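Insecticidal protein (Brevibacillus laterosporus, PDB 7ML9) is active against the western corn rootworm, probably by forming beta-barrel pores in membranes as an aerolysin-like toxin of the epsilon-toxin/MTX2 family. Local coordinates at residues L205-T210 and I284-D289; S186-S191 and P311-E316; E80-Q85 and A227-P232. All coordinates share one frame; numbering follows the deposited sequence. Where two conformers were deposited one is given.

Contact 1 of 3, residues L205-T210 and I284-D289; sequences LAYLNT and ILKIED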
ATOM      1  N   LEU A 205     -21.759  11.894  30.098  1.00 25.66           N
ATOM      2  CA  LEU A 205     -22.015  11.318  28.780  1.00 25.72           C
ATOM      3  C   LEU A 205     -20.689  10.959  28.123  1.00 27.72           C
ATOM      4  O   LEU A 205     -19.734  11.742  28.174  1.00 22.85           O
ATOM      5  CB  LEU A 205     -22.766  12.288  27.869  1.00 23.38           C
ATOM      6  CG  LEU A 205     -24.052  12.992  28.294  1.00 30.40           C
ATOM      7  CD1 LEU A 205     -24.630  13.754  27.112  1.00 37.65           C
ATOM      8  CD2 LEU A 205     -25.056  12.009  28.758  1.00 34.77           C
ATOM      9  N   ALA A 206     -20.631   9.784  27.490  1.00 23.49           N
ATOM     10  CA  ALA A 206     -19.400   9.288  26.879  1.00 20.11           C
ATOM     11  C   ALA A 206     -19.577   9.172  25.372  1.00 20.82           C
ATOM     12  O   ALA A 206     -20.635   8.738  24.887  1.00 19.77           O
ATOM     13  CB  ALA A 206     -18.982   7.926  27.455  1.00 19.40           C
ATOM     14  N   TYR A 207     -18.538   9.572  24.637  1.00 22.72           N
ATOM     15  CA  TYR A 207     -18.513   9.490  23.185  1.00 21.40           C
ATOM     16  C   TYR A 207     -17.200   8.873  22.741  1.00 22.65           C
ATOM     17  O   TYR A 207     -16.139   9.199  23.282  1.00 23.60           O
ATOM     18  CB  TYR A 207     -18.673  10.866  22.537  1.00 22.18           C
ATOM     19  CG  TYR A 207     -19.973  11.544  22.859  1.00 21.96           C
ATOM     20  CD1 TYR A 207     -20.131  12.248  24.047  1.00 23.65           C
ATOM     21  CD2 TYR A 207     -21.039  11.489  21.980  1.00 18.21           C
ATOM     22  CE1 TYR A 207     -21.326  12.877  24.349  1.00 26.86           C
ATOM     23  CE2 TYR A 207     -22.238  12.122  22.271  1.00 30.92           C
ATOM     24  CZ  TYR A 207     -22.370  12.814  23.462  1.00 27.92           C
ATOM     25  OH  TYR A 207     -23.555  13.438  23.772  1.00 33.59           O
ATOM     26  N   LEU A 208     -17.275   7.960  21.770  1.00 21.35           N
ATOM     27  CA  LEU A 208     -16.074   7.400  21.163  1.00 20.85           C
ATOM     28  C   LEU A 208     -15.685   8.280  19.977  1.00 16.80           C
ATOM     29  O   LEU A 208     -16.501   8.514  19.079  1.00 18.86           O
ATOM     30  CB  LEU A 208     -16.304   5.959  20.706  1.00 20.89           C
ATOM     31  CG  LEU A 208     -15.146   5.309  19.934  1.00 21.89           C
ATOM     32  CD1 LEU A 208     -13.950   5.061  20.838  1.00 20.62           C
ATOM     33  CD2 LEU A 208     -15.616   4.006  19.297  1.00 25.06           C
ATOM     34  N   ASN A 209     -14.455   8.770  19.979  1.00 21.00           N
ATOM     35  CA  ASN A 209     -13.939   9.478  18.815  1.00 27.40           C
ATOM     36  C   ASN A 209     -13.320   8.457  17.866  1.00 20.51           C
ATOM     37  O   ASN A 209     -12.711   7.478  18.310  1.00 20.53           O
ATOM     38  CB  ASN A 209     -12.895  10.521  19.224  1.00 25.65           C
ATOM     39  CG  ASN A 209     -13.522  11.821  19.732  1.00 27.34           C
ATOM     40  OD1 ASN A 209     -14.546  12.296  19.218  1.00 25.95           O
ATOM     41  ND2 ASN A 209     -12.891  12.408  20.730  1.00 26.92           N
ATOM     42  N   THR A 210     -13.477   8.692  16.567  1.00 25.84           N
ATOM     43  CA  THR A 210     -12.968   7.780  15.548  1.00 26.03           C
ATOM     44  C   THR A 210     -12.013   8.511  14.604  1.00 32.41           C
ATOM     45  O   THR A 210     -12.021   9.746  14.493  1.00 24.24           O
ATOM     46  CB  THR A 210     -14.117   7.153  14.737  1.00 24.70           C
ATOM     47  OG1 THR A 210     -14.806   8.173  14.011  1.00 32.51           O
ATOM     48  CG2 THR A 210     -15.136   6.432  15.653  1.00 27.32           C
ATOM     49  N   ILE A 284     -14.156  10.971  24.707  1.00 25.59           N
ATOM     50  CA  ILE A 284     -14.410  12.245  25.369  1.00 27.90           C
ATOM     51  C   ILE A 284     -15.589  12.066  26.320  1.00 25.61           C
ATOM     52  O   ILE A 284     -16.649  11.567  25.916  1.00 25.13           O
ATOM     53  CB  ILE A 284     -14.661  13.372  24.353  1.00 30.26           C
ATOM     54  CG1 ILE A 284     -14.968  14.695  25.070  1.00 36.26           C
ATOM     55  CG2 ILE A 284     -15.756  12.998  23.379  1.00 33.32           C
ATOM     56  CD1 ILE A 284     -14.475  15.925  24.309  1.00 45.34           C
ATOM     57  N   LEU A 285     -15.393  12.446  27.586  1.00 23.99           N
ATOM     58  CA  LEU A 285     -16.456  12.481  28.584  1.00 22.37           C
ATOM     59  C   LEU A 285     -16.938  13.913  28.758  1.00 26.27           C
ATOM     60  O   LEU A 285     -16.131  14.825  28.950  1.00 33.98           O
ATOM     61  CB  LEU A 285     -15.981  11.929  29.925  1.00 21.08           C
ATOM     62  CG  LEU A 285     -15.438  10.509  29.959  1.00 27.55           C
ATOM     63  CD1 LEU A 285     -15.243  10.041  31.396  1.00 25.43           C
ATOM     64  CD2 LEU A 285     -16.378   9.596  29.211  1.00 24.96           C
ATOM     65  N   LYS A 286     -18.244  14.103  28.668  1.00 24.24           N
ATOM     66  CA  LYS A 286     -18.892  15.395  28.825  1.00 25.10           C
ATOM     67  C   LYS A 286     -19.671  15.373  30.137  1.00 32.47           C
ATOM     68  O   LYS A 286     -20.524  14.501  30.341  1.00 29.23           O
ATOM     69  CB  LYS A 286     -19.798  15.646  27.625  1.00 25.45           C
ATOM     70  CG  LYS A 286     -20.668  16.870  27.640  1.00 38.07           C
ATOM     71  CD  LYS A 286     -21.735  16.702  26.565  1.00 41.51           C
ATOM     72  CE  LYS A 286     -21.839  17.897  25.644  1.00 49.22           C
ATOM     73  NZ  LYS A 286     -23.242  18.397  25.566  1.00 56.96           N
ATOM     74  N   ILE A 287     -19.363  16.315  31.028  1.00 27.57           N
ATOM     75  CA  ILE A 287     -19.950  16.372  32.367  1.00 24.35           C
ATOM     76  C   ILE A 287     -20.999  17.470  32.392  1.00 30.82           C
ATOM     77  O   ILE A 287     -20.683  18.637  32.137  1.00 29.39           O
ATOM     78  CB  ILE A 287     -18.881  16.638  33.435  1.00 26.10           C
ATOM     79  CG1 ILE A 287     -17.670  15.733  33.225  1.00 32.57           C
ATOM     80  CG2 ILE A 287     -19.492  16.518  34.839  1.00 27.47           C
ATOM     81  CD1 ILE A 287     -17.985  14.265  33.292  1.00 28.14           C
ATOM     82  N   GLU A 288     -22.240  17.110  32.717  1.00 27.61           N
ATOM     83  CA  GLU A 288     -23.350  18.053  32.743  1.00 27.46           C
ATOM     84  C   GLU A 288     -23.918  18.177  34.151  1.00 31.02           C
ATOM     85  O   GLU A 288     -24.091  17.179  34.854  1.00 25.10           O
ATOM     86  CB  GLU A 288     -24.470  17.632  31.799  1.00 32.00           C
ATOM     87  CG  GLU A 288     -24.104  17.660  30.328  1.00 37.55           C
ATOM     88  CD  GLU A 288     -25.263  17.253  29.434  1.00 51.11           C
ATOM     89  OE1 GLU A 288     -26.252  16.689  29.959  1.00 47.38           O
ATOM     90  OE2 GLU A 288     -25.187  17.504  28.208  1.00 49.71           O
ATOM     91  N   ASP A 289     -24.223  19.410  34.547  1.00 31.78           N
ATOM     92  CA  ASP A 289     -24.900  19.681  35.813  1.00 26.58           C
ATOM     93  C   ASP A 289     -26.397  19.575  35.556  1.00 25.97           C
ATOM     94  O   ASP A 289     -26.966  20.392  34.823  1.00 32.11           O
ATOM     95  CB  ASP A 289     -24.514  21.064  36.333  1.00 34.10           C
ATOM     96  CG  ASP A 289     -25.030  21.337  37.747  1.00 34.46           C
ATOM     97  OD1 ASP A 289     -25.902  20.589  38.232  1.00 28.65           O
ATOM     98  OD2 ASP A 289     -24.547  22.306  38.370  1.00 33.11           O
TER
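A chi1 of 178° sends CG1 of I284 away from its own N and leaves the CG2 methyl between N and the carbonyl carbon, where it meets CB of Y207 at 3.7 Å and also lies 3.9 Å from the side-chain ND2 of N209. L205 turns CG away from its own carbonyl carbon (chi1 -51°), and its CD1 comes beside the aliphatic stem of K286, 4.2 Å from CD of that lysine, the two side chains running side by side in the same direction. L205, Y207, I284 and K286 lie on one face of this antiparallel strand pair. On the other face A206 and L285 oppose each other as a non-hydrogen-bonded pair, CB of A206 resting 3.6 Å from CD2 of L285. The flanking pairs are hydrogen-bonded and closed in both directions: K286 N reaches L205 O at 2.8 Å and L205 N returns to K286 O, while Y207 and I284 exchange the same two bonds. I284 O also lies at the edge of the tyrosine ring. K286 bends at its outer torsions to bring NZ 3.4 Å from OE2 of E288, a weak salt bridge along its own strand. The other carboxylate oxygen of E288 is paired with R203, the firmer partner, and the two positive groups would favour the ionised carboxylate. The side-chain amide of N209 gives its hydrogen bond to D282. Strand 86-115 bonds to the far edge of 205-210 through A109, G110 and L107, and L208 packs on Y132 and Y134. These are long, neighbouring antiparallel strands of the elongated, beta-rich fold of the aerolysin-like ETX/MTX2 toxins.

Contact 2 of 3, residues S186-S191 and P311-E316; sequences SYKSPS and PLIRTE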
ATOM      1  N   SER A 186     -13.290  -4.335  21.449  1.00 23.72           N
ATOM      2  CA  SER A 186     -13.949  -3.616  22.526  1.00 31.43           C
ATOM      3  C   SER A 186     -13.023  -2.485  22.943  1.00 24.61           C
ATOM      4  O   SER A 186     -11.855  -2.726  23.276  1.00 30.03           O
ATOM      5  CB  SER A 186     -14.263  -4.536  23.707  1.00 28.08           C
ATOM      6  OG  SER A 186     -15.138  -3.894  24.619  1.00 41.19           O
ATOM      7  N   TYR A 187     -13.534  -1.258  22.882  1.00 22.37           N
ATOM      8  CA  TYR A 187     -12.861  -0.089  23.424  1.00 23.12           C
ATOM      9  C   TYR A 187     -13.426   0.212  24.805  1.00 28.02           C
ATOM     10  O   TYR A 187     -14.638   0.134  25.011  1.00 22.10           O
ATOM     11  CB  TYR A 187     -13.058   1.128  22.525  1.00 19.85           C
ATOM     12  CG  TYR A 187     -12.413   1.005  21.155  1.00 21.86           C
ATOM     13  CD1 TYR A 187     -11.150   0.458  21.006  1.00 26.89           C
ATOM     14  CD2 TYR A 187     -13.066   1.468  20.023  1.00 21.82           C
ATOM     15  CE1 TYR A 187     -10.554   0.367  19.749  1.00 24.71           C
ATOM     16  CE2 TYR A 187     -12.477   1.378  18.757  1.00 24.22           C
ATOM     17  CZ  TYR A 187     -11.228   0.826  18.638  1.00 21.93           C
ATOM     18  OH  TYR A 187     -10.649   0.744  17.384  1.00 24.78           O
ATOM     19  N   LYS A 188     -12.550   0.565  25.740  1.00 23.45           N
ATOM     20  CA  LYS A 188     -12.956   0.844  27.111  1.00 29.76           C
ATOM     21  C   LYS A 188     -12.313   2.143  27.581  1.00 32.58           C
ATOM     22  O   LYS A 188     -11.143   2.412  27.286  1.00 29.72           O
ATOM     23  CB  LYS A 188     -12.564  -0.313  28.023  1.00 28.87           C
ATOM     24  CG  LYS A 188     -12.881  -0.128  29.485  1.00 37.22           C
ATOM     25  CD  LYS A 188     -12.664  -1.437  30.230  1.00 43.63           C
ATOM     26  CE  LYS A 188     -11.294  -2.020  29.936  1.00 46.14           C
ATOM     27  NZ  LYS A 188     -10.496  -2.236  31.176  1.00 56.37           N
ATOM     28  N   SER A 189     -13.092   2.968  28.289  1.00 27.22           N
ATOM     29  CA  SER A 189     -12.553   4.163  28.924  1.00 26.08           C
ATOM     30  C   SER A 189     -12.351   3.873  30.397  1.00 32.06           C
ATOM     31  O   SER A 189     -13.298   3.411  31.057  1.00 31.48           O
ATOM     32  CB  SER A 189     -13.493   5.349  28.751  1.00 27.72           C
ATOM     33  OG  SER A 189     -14.650   5.165  29.536  1.00 30.93           O
ATOM     34  N   PRO A 190     -11.157   4.080  30.948  1.00 26.89           N
ATOM     35  CA  PRO A 190     -10.970   3.852  32.383  1.00 30.93           C
ATOM     36  C   PRO A 190     -11.817   4.815  33.207  1.00 26.94           C
ATOM     37  O   PRO A 190     -12.245   5.878  32.746  1.00 25.60           O
ATOM     38  CB  PRO A 190      -9.471   4.097  32.600  1.00 35.07           C
ATOM     39  CG  PRO A 190      -8.858   3.969  31.233  1.00 38.45           C
ATOM     40  CD  PRO A 190      -9.902   4.453  30.274  1.00 32.61           C
ATOM     41  N   SER A 191     -12.093   4.392  34.433  1.00 29.45           N
ATOM     42  CA  SER A 191     -12.835   5.211  35.383  1.00 31.02           C
ATOM     43  C   SER A 191     -12.131   6.548  35.621  1.00 27.15           C
ATOM     44  O   SER A 191     -10.916   6.592  35.813  1.00 28.65           O
ATOM     45  CB  SER A 191     -12.972   4.436  36.694  1.00 28.09           C
ATOM     46  OG  SER A 191     -13.625   5.216  37.682  1.00 39.12           O
ATOM     47  N   PRO A 311      -7.813   8.317  27.219  1.00 34.94           N
ATOM     48  CA  PRO A 311      -7.235   7.312  26.312  1.00 40.06           C
ATOM     49  C   PRO A 311      -7.966   5.989  26.456  1.00 36.66           C
ATOM     50  O   PRO A 311      -8.272   5.560  27.569  1.00 35.40           O
ATOM     51  CB  PRO A 311      -5.777   7.189  26.782  1.00 40.39           C
ATOM     52  CG  PRO A 311      -5.573   8.300  27.794  1.00 45.69           C
ATOM     53  CD  PRO A 311      -6.927   8.609  28.353  1.00 39.80           C
ATOM     54  N   LEU A 312      -8.242   5.336  25.325  1.00 34.18           N
ATOM     55  CA  LEU A 312      -8.998   4.089  25.366  1.00 27.35           C
ATOM     56  C   LEU A 312      -8.083   2.892  25.620  1.00 30.18           C
ATOM     57  O   LEU A 312      -6.868   2.949  25.425  1.00 39.46           O
ATOM     58  CB  LEU A 312      -9.803   3.900  24.076  1.00 26.86           C
ATOM     59  CG  LEU A 312      -9.111   3.818  22.704  1.00 26.59           C
ATOM     60  CD1 LEU A 312      -8.455   2.458  22.475  1.00 31.92           C
ATOM     61  CD2 LEU A 312     -10.104   4.114  21.598  1.00 25.65           C
ATOM     62  N   ILE A 313      -8.692   1.803  26.080  1.00 29.82           N
ATOM     63  CA  ILE A 313      -8.038   0.508  26.221  1.00 35.19           C
ATOM     64  C   ILE A 313      -8.684  -0.432  25.216  1.00 36.84           C
ATOM     65  O   ILE A 313      -9.914  -0.570  25.194  1.00 30.06           O
ATOM     66  CB  ILE A 313      -8.167  -0.045  27.650  1.00 33.16           C
ATOM     67  CG1 ILE A 313      -7.491   0.883  28.652  1.00 35.13           C
ATOM     68  CG2 ILE A 313      -7.551  -1.431  27.754  1.00 37.10           C
ATOM     69  CD1 ILE A 313      -7.919   0.594  30.074  1.00 39.72           C
ATOM     70  N   ARG A 314      -7.865  -1.071  24.384  1.00 33.64           N
ATOM     71  CA  ARG A 314      -8.342  -1.830  23.235  1.00 30.60           C
ATOM     72  C   ARG A 314      -8.193  -3.321  23.499  1.00 34.55           C
ATOM     73  O   ARG A 314      -7.125  -3.778  23.926  1.00 36.62           O
ATOM     74  CB  ARG A 314      -7.574  -1.426  21.973  1.00 34.24           C
ATOM     75  CG  ARG A 314      -8.081  -2.039  20.670  1.00 34.52           C
ATOM     76  CD  ARG A 314      -7.073  -1.803  19.532  1.00 37.89           C
ATOM     77  NE  ARG A 314      -7.320  -2.666  18.378  1.00 42.19           N
ATOM     78  CZ  ARG A 314      -6.714  -3.834  18.174  1.00 45.80           C
ATOM     79  NH1 ARG A 314      -5.832  -4.289  19.058  1.00 36.98           N
ATOM     80  NH2 ARG A 314      -7.002  -4.552  17.092  1.00 41.27           N
ATOM     81  N   THR A 315      -9.262  -4.075  23.248  1.00 30.65           N
ATOM     82  CA  THR A 315      -9.250  -5.530  23.370  1.00 36.12           C
ATOM     83  C   THR A 315      -9.908  -6.135  22.143  1.00 35.27           C
ATOM     84  O   THR A 315     -11.080  -5.851  21.866  1.00 31.99           O
ATOM     85  CB  THR A 315      -9.975  -5.987  24.634  1.00 35.43           C
ATOM     86  OG1 THR A 315      -9.391  -5.337  25.770  1.00 40.82           O
ATOM     87  CG2 THR A 315      -9.853  -7.496  24.786  1.00 37.89           C
ATOM     88  N   GLU A 316      -9.161  -6.963  21.405  1.00 35.04           N
ATOM     89  CA  GLU A 316      -9.727  -7.612  20.229  0.60 32.46           C
ATOM     90  C   GLU A 316     -10.638  -8.755  20.654  1.00 29.90           C
ATOM     91  O   GLU A 316     -10.351  -9.477  21.611  1.00 38.20           O
ATOM     92  CB  GLU A 316      -8.629  -8.138  19.291  0.60 34.53           C
ATOM     93  CG  GLU A 316      -9.188  -8.780  18.008  0.60 32.22           C
ATOM     94  CD  GLU A 316      -8.116  -9.283  17.035  0.60 38.45           C
ATOM     95  OE1 GLU A 316      -6.964  -8.803  17.082  0.60 34.58           O
ATOM     96  OE2 GLU A 316      -8.439 -10.161  16.209  0.60 38.05           O
TER
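Y187 meets L312, the residue immediately before strand 313-316, which runs antiparallel to 186-189 as its neighbour in the long beta-sheet of this ETX/MTX2-type toxin. Methyl CD2 of L312 sits over one face of the Y187 ring, 4.0 Å from its centroid, a CH-pi contact, while CD1 of L312 is 3.7 Å from CD1 of Y187. At the ring's edge comes the aliphatic part of R314, with CG of R314 3.6 Å from CE1 of Y187. R314 is extended from CG to NE, which carries its guanidinium past the tyrosine to a salt bridge with E136. The same carboxylate oxygen is hydrogen-bonded to the phenol OH, which is also bonded to G280 N; one acid thus fixes both side chains. F283 and L208 close over Y187 and L312 on this buried side. On the opposite face K188 and I313 lie side by side, and S186 stands across from T315. Reciprocal backbone bonds set this register: I313 N to K188 O and K188 N to I313 O in one pair, T315 N to S186 O and S186 N to T315 O in the other. Beyond the last pair P190 touches the end of I313, CG of P190 lying 3.7 Å from CD1 of I313.

Contact 3 of 3, residues E80-Q85 and A227-P232; sequences ERRISQ and AWRVSP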
ATOM      1  N   GLU A  80       9.438 -16.881 -26.132  1.00 18.16           N
ATOM      2  CA  GLU A  80       9.859 -17.232 -24.778  1.00 16.80           C
ATOM      3  C   GLU A  80      11.378 -17.277 -24.623  1.00 20.17           C
ATOM      4  O   GLU A  80      11.900 -17.014 -23.533  1.00 16.52           O
ATOM      5  CB  GLU A  80       9.246 -18.587 -24.415  1.00 22.48           C
ATOM      6  CG  GLU A  80       9.587 -19.127 -23.049  1.00 31.11           C
ATOM      7  CD  GLU A  80       9.176 -20.598 -22.915  1.00 37.01           C
ATOM      8  OE1 GLU A  80       7.955 -20.883 -22.943  1.00 36.03           O
ATOM      9  OE2 GLU A  80      10.072 -21.458 -22.789  1.00 27.76           O
ATOM     10  N   ARG A  81      12.111 -17.603 -25.686  1.00 15.22           N
ATOM     11  CA  ARG A  81      13.562 -17.709 -25.559  1.00 15.18           C
ATOM     12  C   ARG A  81      14.285 -16.360 -25.590  1.00 13.39           C
ATOM     13  O   ARG A  81      15.522 -16.351 -25.548  1.00 16.30           O
ATOM     14  CB  ARG A  81      14.120 -18.634 -26.641  1.00 15.65           C
ATOM     15  CG  ARG A  81      13.843 -20.115 -26.281  1.00 21.11           C
ATOM     16  CD  ARG A  81      14.271 -21.075 -27.347  1.00 18.21           C
ATOM     17  NE  ARG A  81      15.713 -21.213 -27.521  1.00 19.61           N
ATOM     18  CZ  ARG A  81      16.517 -22.019 -26.826  1.00 22.66           C
ATOM     19  NH1 ARG A  81      17.806 -22.085 -27.133  1.00 19.01           N
ATOM     20  NH2 ARG A  81      16.058 -22.755 -25.820  1.00 15.93           N
ATOM     21  N   ARG A  82      13.565 -15.237 -25.603  1.00 16.64           N
ATOM     22  CA  ARG A  82      14.217 -13.943 -25.386  1.00 15.20           C
ATOM     23  C   ARG A  82      14.762 -13.805 -23.972  1.00 17.13           C
ATOM     24  O   ARG A  82      15.658 -12.983 -23.736  1.00 14.86           O
ATOM     25  CB  ARG A  82      13.229 -12.808 -25.661  1.00 16.18           C
ATOM     26  CG  ARG A  82      12.872 -12.582 -27.114  1.00 16.07           C
ATOM     27  CD  ARG A  82      14.072 -11.970 -27.847  1.00 15.95           C
ATOM     28  NE  ARG A  82      13.754 -11.636 -29.235  1.00 16.39           N
ATOM     29  CZ  ARG A  82      14.656 -11.179 -30.100  1.00 18.24           C
ATOM     30  NH1 ARG A  82      15.921 -11.012 -29.719  1.00 15.42           N
ATOM     31  NH2 ARG A  82      14.294 -10.879 -31.341  1.00 20.46           N
ATOM     32  N   ILE A  83      14.230 -14.562 -23.010  1.00 15.81           N
ATOM     33  CA  ILE A  83      14.670 -14.479 -21.621  1.00 13.27           C
ATOM     34  C   ILE A  83      14.880 -15.881 -21.065  1.00 14.55           C
ATOM     35  O   ILE A  83      14.057 -16.772 -21.280  1.00 16.65           O
ATOM     36  CB  ILE A  83      13.649 -13.714 -20.752  1.00 21.00           C
ATOM     37  CG1 ILE A  83      13.531 -12.259 -21.232  1.00 17.91           C
ATOM     38  CG2 ILE A  83      14.071 -13.765 -19.283  1.00 14.85           C
ATOM     39  CD1 ILE A  83      14.750 -11.421 -20.892  1.00 14.39           C
ATOM     40  N   SER A  84      15.980 -16.086 -20.364  1.00 14.92           N
ATOM     41  CA  SER A  84      16.182 -17.338 -19.653  1.00 20.45           C
ATOM     42  C   SER A  84      16.559 -17.010 -18.225  1.00 16.58           C
ATOM     43  O   SER A  84      16.958 -15.886 -17.917  1.00 15.53           O
ATOM     44  CB  SER A  84      17.261 -18.218 -20.312  1.00 18.13           C
ATOM     45  OG  SER A  84      18.549 -17.636 -20.150  1.00 22.62           O
ATOM     46  N   GLN A  85      16.433 -18.017 -17.354  1.00 17.11           N
ATOM     47  CA  GLN A  85      16.731 -17.887 -15.935  1.00 18.53           C
ATOM     48  C   GLN A  85      15.881 -16.801 -15.276  1.00 14.54           C
ATOM     49  O   GLN A  85      16.339 -16.119 -14.356  1.00 18.02           O
ATOM     50  CB  GLN A  85      18.218 -17.619 -15.691  1.00 22.44           C
ATOM     51  CG  GLN A  85      19.111 -18.838 -15.862  1.00 30.99           C
ATOM     52  CD  GLN A  85      20.576 -18.461 -15.931  1.00 44.37           C
ATOM     53  OE1 GLN A  85      21.119 -17.858 -15.000  1.00 51.29           O
ATOM     54  NE2 GLN A  85      21.226 -18.810 -17.031  1.00 53.75           N
ATOM     55  N   ALA A 227      18.935 -11.823 -21.051  1.00 12.89           N
ATOM     56  CA  ALA A 227      18.261 -11.385 -22.270  1.00 14.46           C
ATOM     57  C   ALA A 227      19.013 -11.882 -23.502  1.00 15.64           C
ATOM     58  O   ALA A 227      20.229 -11.678 -23.610  1.00 17.23           O
ATOM     59  CB  ALA A 227      18.140  -9.858 -22.325  1.00 12.53           C
ATOM     60  N   TRP A 228      18.286 -12.486 -24.443  1.00 14.30           N
ATOM     61  CA  TRP A 228      18.899 -13.139 -25.603  1.00 16.85           C
ATOM     62  C   TRP A 228      18.628 -12.312 -26.848  1.00 13.37           C
ATOM     63  O   TRP A 228      17.470 -11.995 -27.154  1.00 16.02           O
ATOM     64  CB  TRP A 228      18.387 -14.590 -25.758  1.00 14.09           C
ATOM     65  CG  TRP A 228      18.984 -15.479 -24.722  1.00 15.11           C
ATOM     66  CD1 TRP A 228      18.547 -15.643 -23.425  1.00 19.31           C
ATOM     67  CD2 TRP A 228      20.168 -16.277 -24.848  1.00 19.07           C
ATOM     68  NE1 TRP A 228      19.394 -16.487 -22.752  1.00 20.07           N
ATOM     69  CE2 TRP A 228      20.393 -16.890 -23.603  1.00 20.38           C
ATOM     70  CE3 TRP A 228      21.059 -16.531 -25.898  1.00 19.67           C
ATOM     71  CZ2 TRP A 228      21.468 -17.753 -23.381  1.00 24.35           C
ATOM     72  CZ3 TRP A 228      22.125 -17.378 -25.673  1.00 21.53           C
ATOM     73  CH2 TRP A 228      22.319 -17.982 -24.426  1.00 24.15           C
ATOM     74  N   ARG A 229      19.703 -11.963 -27.570  1.00 17.67           N
ATOM     75  CA  ARG A 229      19.631 -11.103 -28.741  1.00 19.63           C
ATOM     76  C   ARG A 229      20.647 -11.585 -29.773  1.00 14.58           C
ATOM     77  O   ARG A 229      21.727 -12.054 -29.413  1.00 15.67           O
ATOM     78  CB  ARG A 229      19.985  -9.622 -28.425  1.00 21.65           C
ATOM     79  CG  ARG A 229      19.002  -8.854 -27.585  1.00 26.94           C
ATOM     80  CD  ARG A 229      19.310  -8.970 -26.095  1.00 31.25           C
ATOM     81  NE  ARG A 229      20.595  -8.397 -25.741  1.00 22.12           N
ATOM     82  CZ  ARG A 229      21.590  -9.103 -25.223  1.00 36.02           C
ATOM     83  NH1 ARG A 229      21.433 -10.409 -25.010  1.00 44.69           N
ATOM     84  NH2 ARG A 229      22.743  -8.515 -24.936  1.00 46.15           N
ATOM     85  N   VAL A 230      20.322 -11.439 -31.049  1.00 18.06           N
ATOM     86  CA  VAL A 230      21.408 -11.505 -32.022  1.00 20.57           C
ATOM     87  C   VAL A 230      22.061 -10.137 -32.079  1.00 22.85           C
ATOM     88  O   VAL A 230      21.412  -9.103 -31.875  1.00 19.05           O
ATOM     89  CB  VAL A 230      20.950 -11.971 -33.412  1.00 20.95           C
ATOM     90  CG1 VAL A 230      20.626 -13.463 -33.370  1.00 24.98           C
ATOM     91  CG2 VAL A 230      19.785 -11.140 -33.922  1.00 22.54           C
ATOM     92  N   SER A 231      23.360 -10.140 -32.349  1.00 20.57           N
ATOM     93  CA  SER A 231      24.207  -8.960 -32.242  1.00 23.20           C
ATOM     94  C   SER A 231      25.418  -9.162 -33.146  1.00 29.22           C
ATOM     95  O   SER A 231      25.686 -10.288 -33.580  1.00 25.34           O
ATOM     96  CB  SER A 231      24.638  -8.727 -30.789  1.00 20.29           C
ATOM     97  OG  SER A 231      25.667  -9.615 -30.395  1.00 25.90           O
ATOM     98  N   PRO A 232      26.157  -8.095 -33.466  1.00 29.48           N
ATOM     99  CA  PRO A 232      27.332  -8.282 -34.341  1.00 30.72           C
ATOM    100  C   PRO A 232      28.314  -9.309 -33.808  1.00 30.32           C
ATOM    101  O   PRO A 232      28.796 -10.153 -34.579  1.00 38.64           O
ATOM    102  CB  PRO A 232      27.935  -6.874 -34.413  1.00 30.87           C
ATOM    103  CG  PRO A 232      26.735  -5.977 -34.286  1.00 31.25           C
ATOM    104  CD  PRO A 232      25.854  -6.667 -33.252  1.00 24.96           C
TER
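The indole of W228 is met at its edge by the hydroxyl of S84: NE1 of W228 donates to OG of S84 over 3.0 Å, with the oxygen close to the ring plane. S84 has OG between its backbone N and carbonyl carbon (chi1 69°), which turns it toward the indole. R82 O also lies near the ring plane, and R81 O approaches CB of W228 to 3.4 Å. The guanidinium of R82 is likewise used at its edge, where NH1 reaches W228 O at 3.2 Å, in the carbonyl plane and on a lone pair. That same NH1 is salt-bridged to E40 and NE to D56, so acids from helix 28-48 and a loop hold the group in position. Here the last residues of a 3-10 segment, 80-82, lead into the short strand 83-84, which pairs antiparallel with the C-terminal part of strand 201-229 in the ETX/MTX2-type fold. W228 N bonds to R82 O at 2.8 Å. One residue along, I83 and A227 form a non-hydrogen-bonded pair, CD1 of I83 lying 4.0 Å from CB of A227. Helix 242-252 packs against both through I242 and V245, and NE of R229 makes a salt bridge with D39.

In the fold
Contacts 1 and 2 adjoin, their centres 14 Å apart: L208 CD2 of contact 1 packs on Y187 CD2 at 3.7 Å, and L208 CD1 lies 4.0 Å from L312 CD2, while strands 266-289 and 303-323 are neighbours in the same sheet. Contact 1 is nested in the chain loop that contact 2 closes. Contact 3 lies on the other side of the chain's centre, its centre 69 Å from that of contact 1 and 61 Å from that of contact 2, yet strand 201-229 runs from contact 1 to contact 3. The sodium ion bound by E30 and D34 belongs to that end, about 10 Å from the R82 side chain.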